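Local coordinates for protein superoxide dismutase [Fe] (Sulfolobus acidocaldarius, PDB 1B06) that converts superoxide radicals into hydrogen peroxide and oxygen at a single iron ion bound in each subunit, at residues G40-A45 with N79-H84; N46-R51 with R72-N77; R118-F123 with A190-V195. All blocks are in the same frame, centred on the assembly; numbering follows the deposited sequence.

Interaction 1: residues G40-A45 with N79-H84. With FE (Fe (III) ion), chain G.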
loop_
_atom_site.group_PDB
_atom_site.type_symbol
_atom_site.label_atom_id
_atom_site.label_comp_id
_atom_site.label_asym_id
_atom_site.label_seq_id
_atom_site.Cartn_x
_atom_site.Cartn_y
_atom_site.Cartn_z
ATOM N N GLY A 40 7.044 -21.345 -5.845
ATOM C CA GLY A 40 5.680 -20.889 -6.022
ATOM C C GLY A 40 5.564 -19.538 -6.701
ATOM O O GLY A 40 4.606 -19.290 -7.432
ATOM N N TYR A 41 6.532 -18.659 -6.464
ATOM C CA TYR A 41 6.506 -17.331 -7.069
ATOM C C TYR A 41 6.786 -17.435 -8.560
ATOM O O TYR A 41 6.237 -16.680 -9.353
ATOM C CB TYR A 41 7.537 -16.412 -6.403
ATOM C CG TYR A 41 7.246 -16.088 -4.945
ATOM C CD1 TYR A 41 5.980 -15.653 -4.535
ATOM C CD2 TYR A 41 8.238 -16.226 -3.969
ATOM C CE1 TYR A 41 5.711 -15.368 -3.191
ATOM C CE2 TYR A 41 7.977 -15.944 -2.623
ATOM C CZ TYR A 41 6.717 -15.519 -2.242
ATOM O OH TYR A 41 6.467 -15.260 -0.913
ATOM N N VAL A 42 7.646 -18.373 -8.937
ATOM C CA VAL A 42 7.981 -18.571 -10.339
ATOM C C VAL A 42 6.762 -19.144 -11.051
ATOM O O VAL A 42 6.418 -18.718 -12.151
ATOM C CB VAL A 42 9.164 -19.541 -10.496
ATOM C CG1 VAL A 42 9.347 -19.913 -11.958
ATOM C CG2 VAL A 42 10.430 -18.900 -9.950
ATOM N N ASN A 43 6.103 -20.109 -10.415
ATOM C CA ASN A 43 4.920 -20.722 -10.998
ATOM C C ASN A 43 3.795 -19.695 -11.104
ATOM O O ASN A 43 3.096 -19.632 -12.116
ATOM C CB ASN A 43 4.444 -21.907 -10.150
ATOM C CG ASN A 43 5.311 -23.149 -10.328
ATOM O OD1 ASN A 43 5.312 -24.039 -9.477
ATOM N ND2 ASN A 43 6.051 -23.212 -11.433
ATOM N N GLY A 44 3.622 -18.897 -10.054
ATOM C CA GLY A 44 2.578 -17.887 -10.053
ATOM C C GLY A 44 2.784 -16.846 -11.139
ATOM O O GLY A 44 1.844 -16.434 -11.815
ATOM N N ALA A 45 4.031 -16.424 -11.313
ATOM C CA ALA A 45 4.362 -15.437 -12.324
ATOM C C ALA A 45 4.080 -15.985 -13.719
ATOM O O ALA A 45 3.443 -15.320 -14.538
ATOM C CB ALA A 45 5.834 -15.044 -12.206
ATOM N N ASN A 79 8.499 -9.966 -8.314
ATOM C CA ASN A 79 9.385 -9.417 -7.296
ATOM C C ASN A 79 9.732 -10.530 -6.305
ATOM O O ASN A 79 10.871 -10.634 -5.852
ATOM C CB ASN A 79 8.708 -8.250 -6.564
ATOM C CG ASN A 79 9.001 -6.903 -7.217
ATOM O OD1 ASN A 79 10.161 -6.529 -7.399
ATOM N ND2 ASN A 79 7.946 -6.167 -7.571
ATOM N N GLY A 80 8.750 -11.363 -5.976
ATOM C CA GLY A 80 8.999 -12.453 -5.052
ATOM C C GLY A 80 10.117 -13.350 -5.557
ATOM O O GLY A 80 10.985 -13.783 -4.797
ATOM N N HIS A 81 10.100 -13.623 -6.855
ATOM C CA HIS A 81 11.108 -14.465 -7.482
ATOM C C HIS A 81 12.481 -13.772 -7.535
ATOM O O HIS A 81 13.476 -14.292 -7.021
ATOM C CB HIS A 81 10.628 -14.854 -8.895
ATOM C CG HIS A 81 11.731 -15.115 -9.873
ATOM N ND1 HIS A 81 12.679 -16.097 -9.685
ATOM C CD2 HIS A 81 12.034 -14.521 -11.053
ATOM C CE1 HIS A 81 13.518 -16.098 -10.704
ATOM N NE2 HIS A 81 13.150 -15.152 -11.549
ATOM N N LYS A 82 12.525 -12.589 -8.136
ATOM C CA LYS A 82 13.771 -11.847 -8.273
ATOM C C LYS A 82 14.473 -11.550 -6.956
ATOM O O LYS A 82 15.694 -11.675 -6.861
ATOM C CB LYS A 82 13.513 -10.544 -9.027
ATOM C CG LYS A 82 12.955 -10.756 -10.436
ATOM C CD LYS A 82 13.038 -9.491 -11.279
ATOM C CE LYS A 82 12.784 -9.795 -12.751
ATOM N NZ LYS A 82 14.048 -10.103 -13.495
ATOM N N LEU A 83 13.711 -11.162 -5.941
ATOM C CA LEU A 83 14.298 -10.841 -4.648
ATOM C C LEU A 83 14.864 -12.072 -3.949
ATOM O O LEU A 83 15.893 -11.990 -3.276
ATOM C CB LEU A 83 13.264 -10.161 -3.752
ATOM C CG LEU A 83 12.832 -8.752 -4.175
ATOM C CD1 LEU A 83 11.925 -8.175 -3.106
ATOM C CD2 LEU A 83 14.048 -7.857 -4.383
ATOM N N HIS A 84 14.199 -13.212 -4.100
ATOM C CA HIS A 84 14.684 -14.436 -3.479
ATOM C C HIS A 84 15.953 -14.897 -4.187
ATOM O O HIS A 84 16.864 -15.435 -3.560
ATOM C CB HIS A 84 13.615 -15.527 -3.542
ATOM C CG HIS A 84 12.637 -15.460 -2.415
ATOM N ND1 HIS A 84 11.495 -14.693 -2.470
ATOM C CD2 HIS A 84 12.668 -16.002 -1.176
ATOM C CE1 HIS A 84 10.865 -14.762 -1.312
ATOM N NE2 HIS A 84 11.557 -15.550 -0.508
HETATM FE FE FE G . 11.091 -15.353 1.626
HETATM O O HOH W 1 10.001 -13.628 1.231
#

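Interaction 2: residues N46-R51 with R72-N77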
loop_
_atom_site.group_PDB
_atom_site.type_symbol
_atom_site.label_atom_id
_atom_site.label_comp_id
_atom_site.label_asym_id
_atom_site.label_seq_id
_atom_site.Cartn_x
_atom_site.Cartn_y
_atom_site.Cartn_z
ATOM N N ASN A 46 4.549 -17.199 -13.984
ATOM C CA ASN A 46 4.367 -17.817 -15.292
ATOM C C ASN A 46 2.905 -18.063 -15.645
ATOM O O ASN A 46 2.500 -17.903 -16.798
ATOM C CB ASN A 46 5.160 -19.122 -15.362
ATOM C CG ASN A 46 6.655 -18.885 -15.426
ATOM O OD1 ASN A 46 7.108 -17.773 -15.708
ATOM N ND2 ASN A 46 7.432 -19.926 -15.164
ATOM N N SER A 47 2.111 -18.440 -14.653
ATOM C CA SER A 47 0.699 -18.694 -14.891
ATOM C C SER A 47 -0.032 -17.391 -15.221
ATOM O O SER A 47 -1.023 -17.392 -15.954
ATOM C CB SER A 47 0.069 -19.359 -13.666
ATOM O OG SER A 47 -0.556 -18.400 -12.837
ATOM N N LEU A 48 0.454 -16.278 -14.679
ATOM C CA LEU A 48 -0.173 -14.991 -14.948
ATOM C C LEU A 48 0.305 -14.457 -16.289
ATOM O O LEU A 48 -0.413 -13.713 -16.953
ATOM C CB LEU A 48 0.150 -13.986 -13.844
ATOM C CG LEU A 48 -0.675 -14.125 -12.566
ATOM C CD1 LEU A 48 -0.145 -13.159 -11.532
ATOM C CD2 LEU A 48 -2.147 -13.852 -12.852
ATOM N N LEU A 49 1.518 -14.838 -16.683
ATOM C CA LEU A 49 2.067 -14.410 -17.965
ATOM C C LEU A 49 1.291 -15.106 -19.088
ATOM O O LEU A 49 1.105 -14.549 -20.171
ATOM C CB LEU A 49 3.551 -14.766 -18.051
ATOM C CG LEU A 49 4.525 -13.793 -17.373
ATOM C CD1 LEU A 49 5.958 -14.285 -17.558
ATOM C CD2 LEU A 49 4.370 -12.405 -17.966
ATOM N N ASP A 50 0.842 -16.329 -18.823
ATOM C CA ASP A 50 0.063 -17.078 -19.793
ATOM C C ASP A 50 -1.220 -16.300 -20.091
ATOM O O ASP A 50 -1.590 -16.113 -21.252
ATOM C CB ASP A 50 -0.294 -18.457 -19.233
ATOM C CG ASP A 50 0.894 -19.394 -19.184
ATOM O OD1 ASP A 50 1.835 -19.209 -19.981
ATOM O OD2 ASP A 50 0.888 -20.317 -18.345
ATOM N N ARG A 51 -1.892 -15.847 -19.033
ATOM C CA ARG A 51 -3.128 -15.086 -19.175
ATOM C C ARG A 51 -2.892 -13.762 -19.893
ATOM O O ARG A 51 -3.664 -13.385 -20.774
ATOM C CB ARG A 51 -3.753 -14.822 -17.805
ATOM C CG ARG A 51 -4.763 -15.868 -17.393
ATOM C CD ARG A 51 -5.317 -15.590 -16.009
ATOM N NE ARG A 51 -6.463 -14.685 -16.034
ATOM C CZ ARG A 51 -7.642 -14.969 -16.587
ATOM N NH1 ARG A 51 -7.841 -16.140 -17.172
ATOM N NH2 ARG A 51 -8.634 -14.085 -16.539
ATOM N N ARG A 72 -1.240 -6.563 -10.820
ATOM C CA ARG A 72 -0.780 -6.550 -9.439
ATOM C C ARG A 72 -0.270 -7.936 -9.022
ATOM O O ARG A 72 0.628 -8.057 -8.184
ATOM C CB ARG A 72 -1.899 -6.084 -8.504
ATOM C CG ARG A 72 -1.368 -5.498 -7.203
ATOM C CD ARG A 72 -2.354 -4.565 -6.509
ATOM N NE ARG A 72 -1.792 -4.032 -5.268
ATOM C CZ ARG A 72 -1.938 -4.593 -4.071
ATOM N NH1 ARG A 72 -2.632 -5.717 -3.931
ATOM N NH2 ARG A 72 -1.392 -4.025 -3.004
ATOM N N GLY A 73 -0.838 -8.979 -9.616
ATOM C CA GLY A 73 -0.403 -10.327 -9.298
ATOM C C GLY A 73 1.004 -10.531 -9.814
ATOM O O GLY A 73 1.780 -11.304 -9.260
ATOM N N LEU A 74 1.335 -9.818 -10.882
ATOM C CA LEU A 74 2.657 -9.923 -11.473
ATOM C C LEU A 74 3.752 -9.234 -10.652
ATOM O O LEU A 74 4.853 -9.782 -10.546
ATOM C CB LEU A 74 2.638 -9.384 -12.907
ATOM C CG LEU A 74 2.033 -10.364 -13.919
ATOM C CD1 LEU A 74 1.722 -9.642 -15.211
ATOM C CD2 LEU A 74 3.003 -11.512 -14.174
ATOM N N THR A 75 3.483 -8.054 -10.073
ATOM C CA THR A 75 4.524 -7.395 -9.261
ATOM C C THR A 75 4.792 -8.242 -8.043
ATOM O O THR A 75 5.922 -8.346 -7.589
ATOM C CB THR A 75 4.152 -6.009 -8.670
ATOM O OG1 THR A 75 2.757 -5.745 -8.823
ATOM C CG2 THR A 75 4.978 -4.948 -9.303
ATOM N N PHE A 76 3.724 -8.811 -7.501
ATOM C CA PHE A 76 3.830 -9.658 -6.334
ATOM C C PHE A 76 4.750 -10.842 -6.621
ATOM O O PHE A 76 5.779 -11.027 -5.961
ATOM C CB PHE A 76 2.445 -10.164 -5.927
ATOM C CG PHE A 76 2.478 -11.137 -4.791
ATOM C CD1 PHE A 76 2.934 -10.742 -3.536
ATOM C CD2 PHE A 76 2.114 -12.464 -4.982
ATOM C CE1 PHE A 76 3.035 -11.657 -2.484
ATOM C CE2 PHE A 76 2.209 -13.391 -3.936
ATOM C CZ PHE A 76 2.672 -12.986 -2.686
ATOM N N ASN A 77 4.387 -11.629 -7.627
ATOM C CA ASN A 77 5.158 -12.811 -7.989
ATOM C C ASN A 77 6.529 -12.571 -8.613
ATOM O O ASN A 77 7.495 -13.230 -8.240
ATOM C CB ASN A 77 4.323 -13.699 -8.905
ATOM C CG ASN A 77 3.254 -14.456 -8.149
ATOM O OD1 ASN A 77 3.558 -15.280 -7.295
ATOM N ND2 ASN A 77 1.997 -14.176 -8.456
#

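Interaction 3: residues R118-F123 with A190-V195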
loop_
_atom_site.group_PDB
_atom_site.type_symbol
_atom_site.label_atom_id
_atom_site.label_comp_id
_atom_site.label_asym_id
_atom_site.label_seq_id
_atom_site.Cartn_x
_atom_site.Cartn_y
_atom_site.Cartn_z
ATOM N N ARG A 118 28.778 1.194 12.777
ATOM C CA ARG A 118 27.648 2.115 12.782
ATOM C C ARG A 118 26.661 1.664 11.720
ATOM O O ARG A 118 25.464 1.591 11.973
ATOM C CB ARG A 118 28.094 3.547 12.476
ATOM C CG ARG A 118 27.690 4.563 13.537
ATOM C CD ARG A 118 26.272 5.081 13.353
ATOM N NE ARG A 118 25.359 4.518 14.345
ATOM C CZ ARG A 118 24.210 5.073 14.730
ATOM N NH1 ARG A 118 23.803 6.226 14.217
ATOM N NH2 ARG A 118 23.451 4.455 15.617
ATOM N N PHE A 119 27.169 1.361 10.529
ATOM C CA PHE A 119 26.310 0.905 9.444
ATOM C C PHE A 119 25.463 -0.266 9.923
ATOM O O PHE A 119 24.246 -0.292 9.715
ATOM C CB PHE A 119 27.139 0.466 8.233
ATOM C CG PHE A 119 26.337 -0.269 7.195
ATOM C CD1 PHE A 119 25.508 0.425 6.319
ATOM C CD2 PHE A 119 26.373 -1.657 7.124
ATOM C CE1 PHE A 119 24.723 -0.252 5.390
ATOM C CE2 PHE A 119 25.588 -2.346 6.196
ATOM C CZ PHE A 119 24.763 -1.640 5.330
ATOM N N LYS A 120 26.115 -1.232 10.565
ATOM C CA LYS A 120 25.438 -2.413 11.088
ATOM C C LYS A 120 24.328 -2.014 12.054
ATOM O O LYS A 120 23.239 -2.588 12.043
ATOM C CB LYS A 120 26.443 -3.302 11.807
ATOM C CG LYS A 120 26.152 -4.770 11.707
ATOM C CD LYS A 120 27.433 -5.544 11.499
ATOM C CE LYS A 120 27.558 -6.653 12.513
ATOM N NZ LYS A 120 28.904 -6.669 13.133
ATOM N N GLN A 121 24.610 -1.024 12.893
ATOM C CA GLN A 121 23.638 -0.538 13.861
ATOM C C GLN A 121 22.444 0.104 13.171
ATOM O O GLN A 121 21.296 -0.175 13.514
ATOM C CB GLN A 121 24.280 0.499 14.786
ATOM C CG GLN A 121 25.055 -0.090 15.941
ATOM C CD GLN A 121 25.977 0.924 16.591
ATOM O OE1 GLN A 121 25.708 2.125 16.578
ATOM N NE2 GLN A 121 27.074 0.444 17.165
ATOM N N VAL A 122 22.719 0.977 12.204
ATOM C CA VAL A 122 21.663 1.675 11.480
ATOM C C VAL A 122 20.850 0.727 10.604
ATOM O O VAL A 122 19.621 0.832 10.542
ATOM C CB VAL A 122 22.235 2.804 10.604
ATOM C CG1 VAL A 122 21.102 3.535 9.895
ATOM C CG2 VAL A 122 23.020 3.776 11.467
ATOM N N PHE A 123 21.530 -0.200 9.934
ATOM C CA PHE A 123 20.838 -1.161 9.086
ATOM C C PHE A 123 19.928 -2.055 9.929
ATOM O O PHE A 123 18.798 -2.362 9.535
ATOM C CB PHE A 123 21.838 -2.026 8.317
ATOM C CG PHE A 123 21.203 -2.879 7.251
ATOM C CD1 PHE A 123 20.642 -4.112 7.571
ATOM C CD2 PHE A 123 21.148 -2.440 5.931
ATOM C CE1 PHE A 123 20.032 -4.895 6.589
ATOM C CE2 PHE A 123 20.542 -3.217 4.939
ATOM C CZ PHE A 123 19.983 -4.447 5.270
ATOM N N ALA A 190 21.635 -13.132 13.718
ATOM C CA ALA A 190 22.250 -14.345 13.185
ATOM C C ALA A 190 22.617 -14.184 11.713
ATOM O O ALA A 190 23.683 -14.627 11.277
ATOM C CB ALA A 190 21.303 -15.526 13.341
ATOM N N TRP A 191 21.723 -13.546 10.958
ATOM C CA TRP A 191 21.908 -13.325 9.527
ATOM C C TRP A 191 23.251 -12.680 9.168
ATOM O O TRP A 191 23.845 -13.015 8.145
ATOM C CB TRP A 191 20.740 -12.485 8.986
ATOM C CG TRP A 191 20.962 -11.932 7.600
ATOM C CD1 TRP A 191 20.936 -12.626 6.421
ATOM C CD2 TRP A 191 21.291 -10.578 7.261
ATOM N NE1 TRP A 191 21.234 -11.786 5.371
ATOM C CE2 TRP A 191 21.455 -10.526 5.860
ATOM C CE3 TRP A 191 21.464 -9.405 8.007
ATOM C CZ2 TRP A 191 21.786 -9.345 5.189
ATOM C CZ3 TRP A 191 21.796 -8.228 7.339
ATOM C CH2 TRP A 191 21.953 -8.210 5.943
ATOM N N TRP A 192 23.735 -11.765 10.004
ATOM C CA TRP A 192 25.010 -11.099 9.740
ATOM C C TRP A 192 26.163 -12.097 9.585
ATOM O O TRP A 192 27.162 -11.808 8.922
ATOM C CB TRP A 192 25.352 -10.111 10.865
ATOM C CG TRP A 192 24.522 -8.851 10.864
ATOM C CD1 TRP A 192 23.565 -8.504 11.772
ATOM C CD2 TRP A 192 24.585 -7.772 9.918
ATOM N NE1 TRP A 192 23.026 -7.282 11.452
ATOM C CE2 TRP A 192 23.634 -6.810 10.318
ATOM C CE3 TRP A 192 25.352 -7.526 8.770
ATOM C CZ2 TRP A 192 23.427 -5.617 9.613
ATOM C CZ3 TRP A 192 25.146 -6.338 8.068
ATOM C CH2 TRP A 192 24.191 -5.400 8.495
ATOM N N ASN A 193 26.021 -13.275 10.187
ATOM C CA ASN A 193 27.062 -14.297 10.119
ATOM C C ASN A 193 27.137 -15.061 8.803
ATOM O O ASN A 193 28.106 -15.786 8.564
ATOM C CB ASN A 193 26.881 -15.305 11.253
ATOM C CG ASN A 193 27.131 -14.695 12.607
ATOM O OD1 ASN A 193 28.202 -14.156 12.865
ATOM N ND2 ASN A 193 26.141 -14.771 13.481
ATOM N N VAL A 194 26.121 -14.918 7.954
ATOM C CA VAL A 194 26.116 -15.620 6.673
ATOM C C VAL A 194 26.062 -14.682 5.475
ATOM O O VAL A 194 25.883 -15.125 4.343
ATOM C CB VAL A 194 24.936 -16.616 6.567
ATOM C CG1 VAL A 194 25.160 -17.784 7.512
ATOM C CG2 VAL A 194 23.616 -15.912 6.878
ATOM N N VAL A 195 26.222 -13.389 5.716
ATOM C CA VAL A 195 26.183 -12.426 4.624
ATOM C C VAL A 195 27.362 -12.655 3.687
ATOM O O VAL A 195 28.496 -12.795 4.132
ATOM C CB VAL A 195 26.232 -10.972 5.152
ATOM C CG1 VAL A 195 26.486 -10.015 4.011
ATOM C CG2 VAL A 195 24.924 -10.627 5.837
#

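Interaction 1: residues G40-A45 with N79-H84
Tyr41 reaches from helix 27-57 across the backbone of Gly80 to His84, an iron ligand. Its CB rests 3.8 Å from the backbone N of His81, where the CA atoms of the two segments are nearest, those of Tyr41 and His81. CG lies anti to the carbonyl carbon (chi1 -66°), which lays the ring over Gly80, whose CA sits over one face, 4.2 Å from the ring centroid. A side chain on Gly80 would collide with the ring. Further out, Tyr41 CD2 passes 3.8 Å from Gly80 O, and Tyr41 CE2 comes to 3.4 Å from CE1 of His84, the ring planes inclined at 32°. The tip, Tyr41 OH, is hydrogen-bonded to His155.

The two segments belong to the long antiparallel pair of the alpha-hairpin domain of iron/manganese superoxide dismutases, their axes 8.3 Å apart with directions 143° from each other. His84 contributes the second helix's ligand: its NE2 binds the iron ion at 2.2 Å, with His33, Asp170, His174 and a water completing the site. Behind the metal bond, His84 ND1 donates to Gly80 O at 2.6 Å in the plane of the imidazole, which fixes the ring's rotation and probably makes it a stronger donor to iron. Beside this, Val42 CG2 packs 3.6 Å from His81 ND1, while His81 NE2 is hydrogen-bonded to Glu143 of the second subunit.

Interaction 2: residues N46-R51 with R72-N77
Leu48 and Leu74 mark the nearest backbone approach of two helical segments that run 152° apart in direction, with axes 9.6 Å from each other. Leu48 makes three of the four residue contacts: with CG anti to its carbonyl carbon (chi1 -79°), it sends CD1 onto the backbone of the facing helix, 3.3 Å from Gly73 C. A CB on Gly73 would run into this methyl, so the absence of a side chain there lets the leucine settle directly on the peptide.

The same Leu48 CD1 lies 3.9 Å from Asn77 ND2. That amide turns back along its own helix and donates to Gly73 O at 3.0 Å; Asn77 N reaches this oxygen from the opposite face of the carbonyl plane, and two bonds therefore grip it beneath the leucine methyl. Leu74 answers with CD2, which packs 3.8 Å from Leu48 CB and 4.1 Å from Leu49 CD2, the side chains of Leu49 and Leu74 crossing at about a right angle.

The contact joins helices 27-57 and 67-89 in the outer part of the antiparallel hairpin. Leu52 of helix 27-57 also touches Leu74, and Gln148, on strand 147-153 of the second subunit, packs against both Leu49 and Leu74.

Interaction 3: residues R118-F123 with A190-V195
Lys120 and Trp192 make the CH-pi contact: the aliphatic chain of the lysine runs over one face of the indole, with Lys120 CG 3.6 Å from the centroid of the six-membered ring. Bends along the chain carry Lys120 NZ on to 5.7 Å from the centroid of the five-membered ring of Trp192, at most a weak cation-pi attraction. Trp191 CZ3 covers the opposite face of Trp192, sandwiching the indole.

Aromatic contacts form the buried side. Phe123, with CG anti to the backbone N (chi1 -170°), inserts its ring so that CD1 meets Trp192 CZ2 at 3.8 Å, the planes inclined at 72°. Phe123 CE1 also lies 3.8 Å from Trp191 CZ3; these two rings are nearly parallel, at 22°, but slid apart. Phe119 CE2 comes to the edge of Trp192, 4.1 Å from CH2.

The polar atom of the indole, Trp192 NE1, is hydrogen-bonded to Ser124. Replacing Trp192 by an alanine is likely to open a gap between Lys120 and Trp191, leaving Phe123 less confined and Ser124 without this donor.

The cluster ties helix 116-129 to the end of helix 184-191 against the antiparallel sheet, where Phe123 touches Thr136 of strand 134-140 and Val169 of strand 165-170.

Interactions 1 and 2 are successive levels of one antiparallel hairpin, both made by helices 27-57 and 67-89, with centres 9 Å apart. Interaction 2 is enclosed by interaction 1 along the chain and lies nearer the turn; the levels touch where Asn77 packs against Tyr41 and Ala45. Interaction 3 follows both in sequence, across the chain's centre in the C-terminal domain, its centre about 25 Å from interaction 1 and 33 Å from interaction 2. Iron lies between the two domains: the hairpin supplies His33 and His84, the C-terminal domain Asp170 and His174. Interactions 1 and 2 both also touch the second subunit, so this part of the hairpin lies at a subunit interface.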